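PDB 4N91: TRAP dicarboxylate transporter, DctP subunit from Anaerococcus prevoti, which binds alpha- and beta-D-glucuronate and, as a TRAP-type solute receptor, probably delivers the sugar acid to its membrane transporter. Local coordinates for residues Ile89-Ala94 / Tyr248-Gly253; Tyr64-Tyr69 / Lys260-Gly265; Thr203-Gly208 / Glu227-Tyr232. All coordinates share one frame; numbering follows the deposited sequence.

Interaction 1. Residues Ile89-Ala94 / Tyr248-Gly253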
ATOM      1  N   ILE A  89       6.879  -4.842 -18.351  1.00 21.16           N
ATOM      2  CA  ILE A  89       7.120  -3.482 -17.902  1.00 27.51           C
ATOM      3  C   ILE A  89       8.296  -3.489 -16.922  1.00 22.78           C
ATOM      4  O   ILE A  89       8.661  -4.546 -16.369  1.00 23.48           O
ATOM      5  CB  ILE A  89       5.867  -2.854 -17.282  1.00 32.36           C
ATOM      6  CG1 ILE A  89       5.483  -3.586 -15.999  1.00 26.74           C
ATOM      7  CG2 ILE A  89       4.709  -2.896 -18.287  1.00 34.42           C
ATOM      8  CD1 ILE A  89       4.166  -3.085 -15.385  1.00 35.07           C
ATOM      9  N   ASN A  90       8.883  -2.321 -16.708  1.00 19.13           N
ATOM     10  CA  ASN A  90      10.123  -2.243 -15.941  1.00 17.57           C
ATOM     11  C   ASN A  90       9.896  -2.031 -14.436  1.00 19.33           C
ATOM     12  O   ASN A  90      10.603  -2.588 -13.601  1.00 18.57           O
ATOM     13  CB  ASN A  90      10.998  -1.108 -16.482  1.00 18.91           C
ATOM     14  CG  ASN A  90      11.285  -1.250 -17.972  1.00 26.17           C
ATOM     15  OD1 ASN A  90      10.454  -0.895 -18.827  1.00 21.71           O
ATOM     16  ND2 ASN A  90      12.457  -1.802 -18.293  1.00 24.94           N
ATOM     17  N   ILE A  91       8.903  -1.208 -14.109  1.00 17.08           N
ATOM     18  CA  ILE A  91       8.678  -0.745 -12.738  1.00 16.57           C
ATOM     19  C   ILE A  91       7.179  -0.652 -12.521  1.00 18.09           C
ATOM     20  O   ILE A  91       6.445  -0.233 -13.418  1.00 16.54           O
ATOM     21  CB  ILE A  91       9.259   0.646 -12.512  1.00 15.30           C
ATOM     22  CG1 ILE A  91      10.782   0.666 -12.687  1.00 15.67           C
ATOM     23  CG2 ILE A  91       8.857   1.193 -11.125  1.00 16.72           C
ATOM     24  CD1 ILE A  91      11.343   2.066 -12.920  1.00 20.09           C
ATOM     25  N   CYS A  92       6.719  -1.068 -11.352  1.00 14.77           N
ATOM     26  CA  CYS A  92       5.350  -0.729 -10.979  1.00 15.22           C
ATOM     27  C   CYS A  92       5.227  -0.505  -9.500  1.00 16.84           C
ATOM     28  O   CYS A  92       6.149  -0.748  -8.734  1.00 14.97           O
ATOM     29  CB  CYS A  92       4.374  -1.780 -11.449  1.00 15.08           C
ATOM     30  SG  CYS A  92       4.224  -3.273 -10.441  1.00 17.12           S
ATOM     31  N   VAL A  93       4.060  -0.021  -9.102  1.00 12.30           N
ATOM     32  CA  VAL A  93       3.770   0.169  -7.696  1.00 11.12           C
ATOM     33  C   VAL A  93       2.769  -0.876  -7.280  1.00 13.61           C
ATOM     34  O   VAL A  93       1.724  -1.012  -7.910  1.00 15.40           O
ATOM     35  CB  VAL A  93       3.197   1.587  -7.424  1.00 14.51           C
ATOM     36  CG1 VAL A  93       2.824   1.750  -5.963  1.00 14.02           C
ATOM     37  CG2 VAL A  93       4.204   2.652  -7.786  1.00 15.63           C
ATOM     38  N   ALA A  94       3.084  -1.587  -6.203  1.00 12.92           N
ATOM     39  CA  ALA A  94       2.191  -2.596  -5.656  1.00 14.63           C
ATOM     40  C   ALA A  94       2.067  -2.436  -4.150  1.00 16.35           C
ATOM     41  O   ALA A  94       3.055  -2.192  -3.464  1.00 16.81           O
ATOM     42  CB  ALA A  94       2.722  -3.987  -5.967  1.00 16.85           C
ATOM     43  N   TYR A 248      14.033  -7.382 -12.037  1.00 18.71           N
ATOM     44  CA  TYR A 248      15.372  -7.599 -11.476  1.00 18.93           C
ATOM     45  C   TYR A 248      16.465  -7.662 -12.566  1.00 19.88           C
ATOM     46  O   TYR A 248      17.508  -7.000 -12.452  1.00 21.58           O
ATOM     47  CB  TYR A 248      15.373  -8.852 -10.624  1.00 22.67           C
ATOM     48  CG  TYR A 248      16.700  -9.094  -9.945  1.00 27.36           C
ATOM     49  CD1 TYR A 248      17.252  -8.135  -9.113  1.00 36.09           C
ATOM     50  CD2 TYR A 248      17.394 -10.272 -10.138  1.00 32.25           C
ATOM     51  CE1 TYR A 248      18.475  -8.339  -8.489  1.00 43.00           C
ATOM     52  CE2 TYR A 248      18.627 -10.481  -9.513  1.00 34.88           C
ATOM     53  CZ  TYR A 248      19.145  -9.513  -8.685  1.00 37.72           C
ATOM     54  OH  TYR A 248      20.368  -9.704  -8.054  1.00 48.63           O
ATOM     55  N   SER A 249      16.202  -8.415 -13.633  1.00 23.94           N
ATOM     56  CA  SER A 249      17.164  -8.500 -14.743  1.00 26.78           C
ATOM     57  C   SER A 249      17.419  -7.142 -15.359  1.00 25.34           C
ATOM     58  O   SER A 249      18.567  -6.770 -15.652  1.00 24.10           O
ATOM     59  CB  SER A 249      16.663  -9.477 -15.816  1.00 26.10           C
ATOM     60  OG  SER A 249      16.675 -10.786 -15.311  1.00 33.99           O
ATOM     61  N   TRP A 250      16.347  -6.377 -15.531  1.00 24.01           N
ATOM     62  CA  TRP A 250      16.468  -5.041 -16.089  1.00 23.51           C
ATOM     63  C   TRP A 250      17.326  -4.147 -15.207  1.00 22.30           C
ATOM     64  O   TRP A 250      18.257  -3.480 -15.672  1.00 22.25           O
ATOM     65  CB  TRP A 250      15.087  -4.395 -16.303  1.00 21.99           C
ATOM     66  CG  TRP A 250      15.254  -2.960 -16.594  1.00 22.23           C
ATOM     67  CD1 TRP A 250      15.755  -2.409 -17.738  1.00 23.98           C
ATOM     68  CD2 TRP A 250      14.960  -1.861 -15.718  1.00 22.59           C
ATOM     69  NE1 TRP A 250      15.787  -1.055 -17.637  1.00 22.96           N
ATOM     70  CE2 TRP A 250      15.307  -0.683 -16.403  1.00 20.96           C
ATOM     71  CE3 TRP A 250      14.446  -1.764 -14.421  1.00 21.43           C
ATOM     72  CZ2 TRP A 250      15.165   0.584 -15.836  1.00 26.95           C
ATOM     73  CZ3 TRP A 250      14.289  -0.500 -13.864  1.00 21.05           C
ATOM     74  CH2 TRP A 250      14.653   0.651 -14.561  1.00 23.69           C
ATOM     75  N   LEU A 251      17.011  -4.121 -13.918  1.00 23.27           N
ATOM     76  CA  LEU A 251      17.692  -3.207 -13.019  1.00 25.03           C
ATOM     77  C   LEU A 251      19.185  -3.560 -12.945  1.00 26.54           C
ATOM     78  O   LEU A 251      20.061  -2.698 -13.088  1.00 26.89           O
ATOM     79  CB  LEU A 251      17.025  -3.254 -11.633  1.00 29.60           C
ATOM     80  CG  LEU A 251      17.484  -2.199 -10.629  1.00 38.11           C
ATOM     81  CD1 LEU A 251      17.108  -0.829 -11.106  1.00 33.72           C
ATOM     82  CD2 LEU A 251      16.882  -2.486  -9.279  1.00 39.20           C
ATOM     83  N   GLU A 252      19.488  -4.830 -12.745  1.00 24.88           N
ATOM     84  CA  GLU A 252      20.888  -5.234 -12.592  1.00 36.62           C
ATOM     85  C   GLU A 252      21.660  -5.167 -13.899  1.00 36.65           C
ATOM     86  O   GLU A 252      22.892  -5.157 -13.901  1.00 37.28           O
ATOM     87  CB  GLU A 252      20.980  -6.625 -11.976  1.00 40.42           C
ATOM     88  CG  GLU A 252      20.456  -6.670 -10.536  1.00 48.45           C
ATOM     89  CD  GLU A 252      21.006  -5.536  -9.662  1.00 51.67           C
ATOM     90  OE1 GLU A 252      22.203  -5.204  -9.790  1.00 55.17           O
ATOM     91  OE2 GLU A 252      20.234  -4.971  -8.849  1.00 53.17           O
ATOM     92  N   GLY A 253      20.932  -5.109 -15.002  1.00 30.72           N
ATOM     93  CA  GLY A 253      21.514  -4.941 -16.320  1.00 33.44           C
ATOM     94  C   GLY A 253      21.960  -3.526 -16.629  1.00 34.88           C
ATOM     95  O   GLY A 253      22.730  -3.306 -17.561  1.00 36.73           O
TER

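Interaction 2. Residues Tyr64-Tyr69 / Lys260-Gly265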
ATOM      1  N   TYR A  64      17.001   7.392 -22.287  1.00 31.56           N
ATOM      2  CA  TYR A  64      15.817   6.730 -21.773  1.00 29.97           C
ATOM      3  C   TYR A  64      14.590   7.611 -21.907  1.00 33.18           C
ATOM      4  O   TYR A  64      14.635   8.812 -21.645  1.00 35.72           O
ATOM      5  CB  TYR A  64      15.998   6.342 -20.301  1.00 32.95           C
ATOM      6  CG  TYR A  64      17.133   5.379 -20.026  1.00 32.84           C
ATOM      7  CD1 TYR A  64      16.977   4.013 -20.210  1.00 29.56           C
ATOM      8  CD2 TYR A  64      18.360   5.839 -19.574  1.00 30.71           C
ATOM      9  CE1 TYR A  64      18.017   3.129 -19.952  1.00 32.48           C
ATOM     10  CE2 TYR A  64      19.399   4.969 -19.317  1.00 30.68           C
ATOM     11  CZ  TYR A  64      19.227   3.617 -19.511  1.00 32.53           C
ATOM     12  OH  TYR A  64      20.268   2.754 -19.249  1.00 34.92           O
ATOM     13  N   ASP A  65      13.491   6.998 -22.327  1.00 30.28           N
ATOM     14  CA  ASP A  65      12.196   7.641 -22.288  1.00 31.13           C
ATOM     15  C   ASP A  65      11.378   6.917 -21.227  1.00 27.77           C
ATOM     16  O   ASP A  65      11.002   5.770 -21.414  1.00 27.59           O
ATOM     17  CB  ASP A  65      11.506   7.547 -23.642  1.00 33.87           C
ATOM     18  CG  ASP A  65      10.100   8.115 -23.621  1.00 38.05           C
ATOM     19  OD1 ASP A  65       9.745   8.822 -22.655  1.00 36.80           O
ATOM     20  OD2 ASP A  65       9.348   7.862 -24.578  1.00 40.17           O
ATOM     21  N   ILE A  66      11.148   7.573 -20.096  1.00 27.28           N
ATOM     22  CA  ILE A  66      10.340   6.968 -19.033  1.00 26.79           C
ATOM     23  C   ILE A  66       8.867   7.269 -19.282  1.00 25.70           C
ATOM     24  O   ILE A  66       8.479   8.427 -19.419  1.00 24.47           O
ATOM     25  CB  ILE A  66      10.808   7.463 -17.649  1.00 27.51           C
ATOM     26  CG1 ILE A  66      12.162   6.822 -17.320  1.00 34.59           C
ATOM     27  CG2 ILE A  66       9.790   7.144 -16.580  1.00 23.98           C
ATOM     28  CD1 ILE A  66      12.849   7.400 -16.119  1.00 38.89           C
ATOM     29  N   GLN A  67       8.045   6.222 -19.380  1.00 21.61           N
ATOM     30  CA  GLN A  67       6.620   6.401 -19.615  1.00 21.77           C
ATOM     31  C   GLN A  67       5.798   5.905 -18.438  1.00 21.15           C
ATOM     32  O   GLN A  67       5.918   4.752 -18.048  1.00 22.00           O
ATOM     33  CB  GLN A  67       6.219   5.666 -20.883  1.00 21.48           C
ATOM     34  CG  GLN A  67       6.908   6.224 -22.102  1.00 30.58           C
ATOM     35  CD  GLN A  67       6.588   5.455 -23.364  1.00 36.71           C
ATOM     36  OE1 GLN A  67       5.891   4.437 -23.331  1.00 35.19           O
ATOM     37  NE2 GLN A  67       7.121   5.930 -24.491  1.00 39.25           N
ATOM     38  N   VAL A  68       4.983   6.794 -17.870  1.00 18.93           N
ATOM     39  CA  VAL A  68       4.234   6.488 -16.662  1.00 17.85           C
ATOM     40  C   VAL A  68       2.779   6.238 -17.057  1.00 21.99           C
ATOM     41  O   VAL A  68       2.161   7.052 -17.727  1.00 23.26           O
ATOM     42  CB  VAL A  68       4.327   7.616 -15.616  1.00 21.30           C
ATOM     43  CG1 VAL A  68       3.530   7.248 -14.353  1.00 21.53           C
ATOM     44  CG2 VAL A  68       5.751   7.924 -15.276  1.00 23.55           C
ATOM     45  N   TYR A  69       2.261   5.076 -16.671  1.00 16.66           N
ATOM     46  CA  TYR A  69       0.914   4.664 -16.984  1.00 15.05           C
ATOM     47  C   TYR A  69       0.060   4.621 -15.715  1.00 20.37           C
ATOM     48  O   TYR A  69       0.119   3.650 -14.940  1.00 17.30           O
ATOM     49  CB  TYR A  69       0.922   3.275 -17.635  1.00 14.74           C
ATOM     50  CG  TYR A  69       1.600   3.219 -18.985  1.00 16.47           C
ATOM     51  CD1 TYR A  69       2.973   3.107 -19.097  1.00 19.16           C
ATOM     52  CD2 TYR A  69       0.846   3.272 -20.160  1.00 24.92           C
ATOM     53  CE1 TYR A  69       3.596   3.060 -20.330  1.00 23.12           C
ATOM     54  CE2 TYR A  69       1.471   3.232 -21.398  1.00 27.36           C
ATOM     55  CZ  TYR A  69       2.842   3.136 -21.467  1.00 29.96           C
ATOM     56  OH  TYR A  69       3.482   3.079 -22.689  1.00 37.57           O
ATOM     57  N   LYS A 260      23.120   4.398 -11.012  1.00 28.52           N
ATOM     58  CA  LYS A 260      23.238   5.412  -9.973  1.00 26.06           C
ATOM     59  C   LYS A 260      22.152   6.480 -10.135  1.00 22.70           C
ATOM     60  O   LYS A 260      21.547   6.927  -9.155  1.00 25.27           O
ATOM     61  CB  LYS A 260      24.638   6.023  -9.973  1.00 32.72           C
ATOM     62  CG  LYS A 260      25.641   5.073  -9.352  1.00 44.99           C
ATOM     63  CD  LYS A 260      27.064   5.506  -9.600  1.00 52.69           C
ATOM     64  CE  LYS A 260      28.020   4.717  -8.732  1.00 58.39           C
ATOM     65  NZ  LYS A 260      29.409   4.837  -9.238  1.00 64.13           N
ATOM     66  N   VAL A 261      21.871   6.850 -11.378  1.00 23.36           N
ATOM     67  CA  VAL A 261      20.856   7.858 -11.650  1.00 24.45           C
ATOM     68  C   VAL A 261      19.466   7.311 -11.333  1.00 22.32           C
ATOM     69  O   VAL A 261      18.657   7.989 -10.698  1.00 20.67           O
ATOM     70  CB  VAL A 261      20.921   8.367 -13.093  1.00 24.30           C
ATOM     71  CG1 VAL A 261      19.730   9.256 -13.393  1.00 27.77           C
ATOM     72  CG2 VAL A 261      22.262   9.111 -13.336  1.00 26.51           C
ATOM     73  N   PHE A 262      19.172   6.090 -11.765  1.00 20.41           N
ATOM     74  CA  PHE A 262      17.879   5.508 -11.404  1.00 20.33           C
ATOM     75  C   PHE A 262      17.701   5.407  -9.898  1.00 18.63           C
ATOM     76  O   PHE A 262      16.605   5.685  -9.388  1.00 20.81           O
ATOM     77  CB  PHE A 262      17.669   4.142 -12.065  1.00 20.94           C
ATOM     78  CG  PHE A 262      17.142   4.238 -13.449  1.00 20.69           C
ATOM     79  CD1 PHE A 262      15.789   4.233 -13.683  1.00 22.57           C
ATOM     80  CD2 PHE A 262      18.003   4.358 -14.527  1.00 25.83           C
ATOM     81  CE1 PHE A 262      15.307   4.321 -14.962  1.00 24.70           C
ATOM     82  CE2 PHE A 262      17.516   4.453 -15.804  1.00 23.75           C
ATOM     83  CZ  PHE A 262      16.177   4.450 -16.020  1.00 22.60           C
ATOM     84  N   ASP A 263      18.754   5.029  -9.182  1.00 22.39           N
ATOM     85  CA  ASP A 263      18.666   4.899  -7.730  1.00 24.77           C
ATOM     86  C   ASP A 263      18.356   6.259  -7.081  1.00 23.78           C
ATOM     87  O   ASP A 263      17.526   6.355  -6.178  1.00 21.03           O
ATOM     88  CB  ASP A 263      19.958   4.301  -7.151  1.00 26.06           C
ATOM     89  CG  ASP A 263      20.120   2.808  -7.468  1.00 33.73           C
ATOM     90  OD1 ASP A 263      19.188   2.193  -8.019  1.00 27.13           O
ATOM     91  OD2 ASP A 263      21.193   2.246  -7.160  1.00 40.59           O
ATOM     92  N   GLU A 264      19.021   7.304  -7.554  1.00 20.68           N
ATOM     93  CA  GLU A 264      18.767   8.660  -7.073  1.00 19.70           C
ATOM     94  C   GLU A 264      17.326   9.033  -7.384  1.00 21.35           C
ATOM     95  O   GLU A 264      16.621   9.639  -6.560  1.00 22.50           O
ATOM     96  CB  GLU A 264      19.731   9.652  -7.732  1.00 23.80           C
ATOM     97  CG  GLU A 264      21.178   9.540  -7.285  1.00 38.80           C
ATOM     98  CD  GLU A 264      22.154  10.340  -8.177  1.00 56.25           C
ATOM     99  OE1 GLU A 264      21.853  10.563  -9.376  1.00 56.06           O
ATOM    100  OE2 GLU A 264      23.230  10.747  -7.675  1.00 59.73           O
ATOM    101  N   GLY A 265      16.867   8.641  -8.571  1.00 17.87           N
ATOM    102  CA  GLY A 265      15.488   8.879  -8.948  1.00 15.99           C
ATOM    103  C   GLY A 265      14.488   8.220  -8.027  1.00 16.36           C
ATOM    104  O   GLY A 265      13.448   8.796  -7.743  1.00 19.94           O
TER

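Interaction 3. Residues Thr203-Gly208 / Glu227-Tyr232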
ATOM      1  N   THR A 203     -17.739   0.425  -8.155  1.00 14.66           N
ATOM      2  CA  THR A 203     -18.933  -0.203  -8.700  1.00 14.67           C
ATOM      3  C   THR A 203     -19.459  -1.337  -7.820  1.00 14.92           C
ATOM      4  O   THR A 203     -20.667  -1.555  -7.762  1.00 15.28           O
ATOM      5  CB  THR A 203     -18.699  -0.708 -10.146  1.00 18.86           C
ATOM      6  OG1 THR A 203     -17.616  -1.600 -10.162  1.00 22.37           O
ATOM      7  CG2 THR A 203     -18.372   0.437 -11.082  1.00 19.68           C
ATOM      8  N   ALA A 204     -18.572  -2.032  -7.112  1.00 12.66           N
ATOM      9  CA  ALA A 204     -18.993  -3.087  -6.212  1.00 13.55           C
ATOM     10  C   ALA A 204     -19.783  -2.475  -5.046  1.00 16.49           C
ATOM     11  O   ALA A 204     -20.773  -3.041  -4.604  1.00 15.89           O
ATOM     12  CB  ALA A 204     -17.828  -3.884  -5.729  1.00 15.74           C
ATOM     13  N   LEU A 205     -19.348  -1.313  -4.551  1.00 13.89           N
ATOM     14  CA  LEU A 205     -20.092  -0.616  -3.497  1.00 14.54           C
ATOM     15  C   LEU A 205     -21.457  -0.122  -4.016  1.00 13.95           C
ATOM     16  O   LEU A 205     -22.481  -0.258  -3.350  1.00 17.46           O
ATOM     17  CB  LEU A 205     -19.293   0.582  -2.975  1.00 13.70           C
ATOM     18  CG  LEU A 205     -18.044   0.267  -2.159  1.00 15.77           C
ATOM     19  CD1 LEU A 205     -17.165   1.505  -2.084  1.00 17.77           C
ATOM     20  CD2 LEU A 205     -18.388  -0.256  -0.758  1.00 19.72           C
ATOM     21  N   GLN A 206     -21.448   0.467  -5.194  1.00 14.15           N
ATOM     22  CA  GLN A 206     -22.657   1.034  -5.762  1.00 19.56           C
ATOM     23  C   GLN A 206     -23.708  -0.049  -6.000  1.00 20.39           C
ATOM     24  O   GLN A 206     -24.901   0.172  -5.777  1.00 22.75           O
ATOM     25  CB  GLN A 206     -22.331   1.727  -7.085  1.00 21.57           C
ATOM     26  CG  GLN A 206     -23.518   2.432  -7.704  1.00 36.54           C
ATOM     27  CD  GLN A 206     -24.091   3.514  -6.807  1.00 50.16           C
ATOM     28  OE1 GLN A 206     -23.357   4.176  -6.069  1.00 51.21           O
ATOM     29  NE2 GLN A 206     -25.414   3.706  -6.872  1.00 59.02           N
ATOM     30  N   SER A 207     -23.275  -1.219  -6.445  1.00 16.39           N
ATOM     31  CA  SER A 207     -24.208  -2.294  -6.800  1.00 19.02           C
ATOM     32  C   SER A 207     -24.636  -3.130  -5.590  1.00 21.97           C
ATOM     33  O   SER A 207     -25.503  -3.990  -5.708  1.00 22.20           O
ATOM     34  CB  SER A 207     -23.571  -3.210  -7.840  1.00 19.38           C
ATOM     35  OG  SER A 207     -22.507  -3.960  -7.250  1.00 23.64           O
ATOM     36  N   GLY A 208     -24.011  -2.896  -4.444  1.00 17.58           N
ATOM     37  CA  GLY A 208     -24.362  -3.583  -3.221  1.00 19.10           C
ATOM     38  C   GLY A 208     -23.759  -4.973  -3.110  1.00 16.27           C
ATOM     39  O   GLY A 208     -24.114  -5.720  -2.217  1.00 20.17           O
ATOM     40  N   GLU A 227     -18.878   8.570  -2.212  1.00 16.17           N
ATOM     41  CA  GLU A 227     -20.181   8.819  -2.838  1.00 16.17           C
ATOM     42  C   GLU A 227     -21.195   7.804  -2.322  1.00 16.68           C
ATOM     43  O   GLU A 227     -22.387   8.105  -2.212  1.00 22.72           O
ATOM     44  CB  GLU A 227     -20.087   8.724  -4.368  1.00 18.09           C
ATOM     45  CG  GLU A 227     -19.269   9.797  -5.010  1.00 25.24           C
ATOM     46  CD  GLU A 227     -19.198   9.639  -6.524  1.00 39.24           C
ATOM     47  OE1 GLU A 227     -19.975   8.824  -7.077  1.00 40.01           O
ATOM     48  OE2 GLU A 227     -18.365  10.331  -7.152  1.00 48.67           O
ATOM     49  N   VAL A 228     -20.724   6.590  -2.026  1.00 14.26           N
ATOM     50  CA  VAL A 228     -21.570   5.521  -1.557  1.00 14.96           C
ATOM     51  C   VAL A 228     -21.435   5.318  -0.051  1.00 19.71           C
ATOM     52  O   VAL A 228     -22.428   5.122   0.640  1.00 19.74           O
ATOM     53  CB  VAL A 228     -21.206   4.194  -2.237  1.00 20.70           C
ATOM     54  CG1 VAL A 228     -21.981   3.036  -1.598  1.00 24.67           C
ATOM     55  CG2 VAL A 228     -21.441   4.277  -3.743  1.00 30.38           C
ATOM     56  N   CYS A 229     -20.199   5.370   0.462  1.00 15.02           N
ATOM     57  CA  CYS A 229     -19.944   5.092   1.876  1.00 11.41           C
ATOM     58  C   CYS A 229     -19.724   6.335   2.680  1.00 14.24           C
ATOM     59  O   CYS A 229     -18.728   7.038   2.486  1.00 18.08           O
ATOM     60  CB  CYS A 229     -18.717   4.201   2.072  1.00 15.12           C
ATOM     61  SG  CYS A 229     -18.955   2.545   1.369  1.00 16.88           S
ATOM     62  N   LYS A 230     -20.647   6.628   3.597  1.00 13.40           N
ATOM     63  CA  LYS A 230     -20.536   7.856   4.356  1.00 13.01           C
ATOM     64  C   LYS A 230     -20.138   7.660   5.812  1.00 15.13           C
ATOM     65  O   LYS A 230     -20.170   8.616   6.578  1.00 19.65           O
ATOM     66  CB  LYS A 230     -21.848   8.647   4.329  1.00 15.72           C
ATOM     67  CG  LYS A 230     -22.495   8.839   2.970  1.00 27.48           C
ATOM     68  CD  LYS A 230     -21.779   9.881   2.156  1.00 28.15           C
ATOM     69  CE  LYS A 230     -22.643  10.254   0.936  1.00 26.57           C
ATOM     70  NZ  LYS A 230     -21.825  10.899  -0.085  1.00 26.79           N
ATOM     71  N   TYR A 231     -19.836   6.423   6.209  1.00 13.52           N
ATOM     72  CA  TYR A 231     -19.353   6.169   7.567  1.00 11.39           C
ATOM     73  C   TYR A 231     -17.904   5.686   7.492  1.00 12.89           C
ATOM     74  O   TYR A 231     -17.641   4.577   7.031  1.00 16.36           O
ATOM     75  CB  TYR A 231     -20.186   5.113   8.280  1.00 15.13           C
ATOM     76  CG  TYR A 231     -21.652   5.460   8.420  1.00 12.40           C
ATOM     77  CD1 TYR A 231     -22.082   6.422   9.331  1.00 13.66           C
ATOM     78  CD2 TYR A 231     -22.605   4.821   7.660  1.00 14.38           C
ATOM     79  CE1 TYR A 231     -23.420   6.725   9.455  1.00 15.58           C
ATOM     80  CE2 TYR A 231     -23.951   5.136   7.774  1.00 14.95           C
ATOM     81  CZ  TYR A 231     -24.346   6.091   8.658  1.00 13.98           C
ATOM     82  OH  TYR A 231     -25.705   6.358   8.791  1.00 15.88           O
ATOM     83  N   TYR A 232     -16.983   6.518   7.954  1.00 12.35           N
ATOM     84  CA  TYR A 232     -15.569   6.173   7.947  1.00 12.64           C
ATOM     85  C   TYR A 232     -15.100   6.147   9.381  1.00 14.48           C
ATOM     86  O   TYR A 232     -15.111   7.173  10.060  1.00 16.86           O
ATOM     87  CB  TYR A 232     -14.761   7.161   7.115  1.00 15.50           C
ATOM     88  CG  TYR A 232     -13.288   6.797   6.929  1.00 14.76           C
ATOM     89  CD1 TYR A 232     -12.360   7.045   7.913  1.00 11.38           C
ATOM     90  CD2 TYR A 232     -12.835   6.237   5.750  1.00 13.31           C
ATOM     91  CE1 TYR A 232     -11.018   6.740   7.746  1.00 12.72           C
ATOM     92  CE2 TYR A 232     -11.485   5.902   5.581  1.00 11.74           C
ATOM     93  CZ  TYR A 232     -10.584   6.176   6.596  1.00 12.65           C
ATOM     94  OH  TYR A 232      -9.268   5.867   6.449  1.00 14.16           O
TER

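Interaction 1. Residues Ile89-Ala94 / Tyr248-Gly253
N90 packs over one face of the W250 indole, and I91 joins it obliquely, in an apolar and CH-pi contact between helix 248-253 and the start of 91-95, the central strand of the five-stranded sheet. It is a worked example of an asparagine side chain standing over an indole. W250 has its CG anti to the backbone N (chi1 168°), which carries the ring out from the helix toward the strand. N90 then spans the fused system. Its CB stands over the six-membered ring of W250, 4.1 Å from that centroid and 11° from the normal, a CH-pi contact, while its ND2 hovers over the five-membered part of the same face, 3.4 Å from W250 CD1. The amide is turned steeply against the indole, with planes 71° apart, so the amide nitrogen is brought down to the ring without the two planes stacking. I91 meets the far end of the benzo ring, its CG1 3.9 Å from W250 CZ3. The other end of the amide is held by the main chain: N90 OD1 accepts a hydrogen bond from the backbone N of R34 in strand 31-36, which also fixes which way the amide faces. ND2 and W250 NE1 are both donors and do not bond to each other. The cohesion is therefore dispersive, probably aided by attraction between the amide's positive edge and the pi cloud.

Interaction 2. Residues Tyr64-Tyr69 / Lys260-Gly265
Y64 and F262 stand perpendicular to each other, and their T-shaped (edge-to-face) stack fastens the outer strand 64-69 to the long helix 256-290. F262 supplies the edge and Y64 the face: the planes are at 90°, the centroids are 5.2 Å apart, and F262 CE2 sits 4.0 Å above the centre of the tyrosine ring. On the other side of the phenylalanine's tip, CE1 receives I66, whose CD1 comes from the opposite direction to within 4.1 Å. Two residues from one side of the strand thus share the outer end of a single ring. I66 reaches it because CG1 lies beside the backbone N (chi1 -72°) and CD1 continues outward in an extended chain. The tyrosine is also held at its far end, where OH is hydrogen-bonded to OD2 of D258 in the same helix. Elsewhere on the strand, D65, Q67 and Y69 pair among themselves. Q67 NE2 donates to D65 OD2 at 2.9 Å, from above the carboxylate plane, and Y69 OH donates to Q67 OE1 at 2.8 Å. Using both ends of the amide in this way settles its orientation. The chemistry is accordingly divided: the buried junction with the helix rests on apolar contact, probably helped by the attraction of the F262 edge for the Y64 pi face, with the phenol's one polar atom satisfied at its margin, while D65, Q67 and Y69 form a polar chain.

Interaction 3. Residues Thr203-Gly208 / Glu227-Tyr232
L205 packs on V228 and C229, and its side chain, followed outward from helix 201-207, gives a compact example of how a helix end is packed against the segment that leads into strand 231-238. Its CB is the first atom to meet the other segment, lying 3.9 Å from V228 CG1. The chain then turns with CG beside the backbone N (chi1 -70°), which takes the branch past the valine toward the cysteine. There both methyls turn toward one sulfur: CD2 is 3.6 Å from C229 SG, and CD1 is a little farther, at 4.0 Å from the same atom. V228 offers both its branches to the helix. CG1 also touches the backbone L205 O at 3.8 Å, while CG2 faces Q206, whose chain leaves anti to the backbone N (chi1 -176°) and bends at chi2 to bring OE1 to V228 CG2. That approach, 3.0 Å, is short for a carbon and an oxygen and should be read with caution. With an alanine here in place of the valine, both methyls are gone and a gap is likely to open beside L205 CB and its carbonyl O, where CG1 now packs. The helix itself finishes in a Schellman motif at G208, with G208 N bonded to L205 O at 3.2 Å, and S207 OG and S207 N both donate to T203 O. Around the contact, L205 also touches I210, and its side chain lies about 6 Å from that of R175, a glucuronate-binding residue. E227 OE1 is hydrogen-bonded to the OH of Y202, in helix 201-207. C229 leans on Y157 of strand 154-158, and the chain beyond it enters strand 231-238, between strands 154-158 and 294-296, so the helix end is packed beside the four-stranded sheet.

In the fold
From the N terminus, the chain lays down strand 64-69 and then 89-94, and both wait for partners far ahead. Interaction 3 is the first to close: 203-208 meets 227-232 after 18 intervening residues, beside the four-stranded sheet. Interaction 1 closes next, when 248-253 returns to 89-94 across 153 residues, and interaction 2 last, across 190. The three loops are concentric and none cross. Interactions 1 and 2 secure successive helices to the same five-stranded sheet and touch through W250 CH2 and F262 CE1, 3.7 Å apart. Interaction 3 lies about 35 Å from interaction 1, centre to centre, consistent with the two-lobed architecture of periplasmic binding proteins.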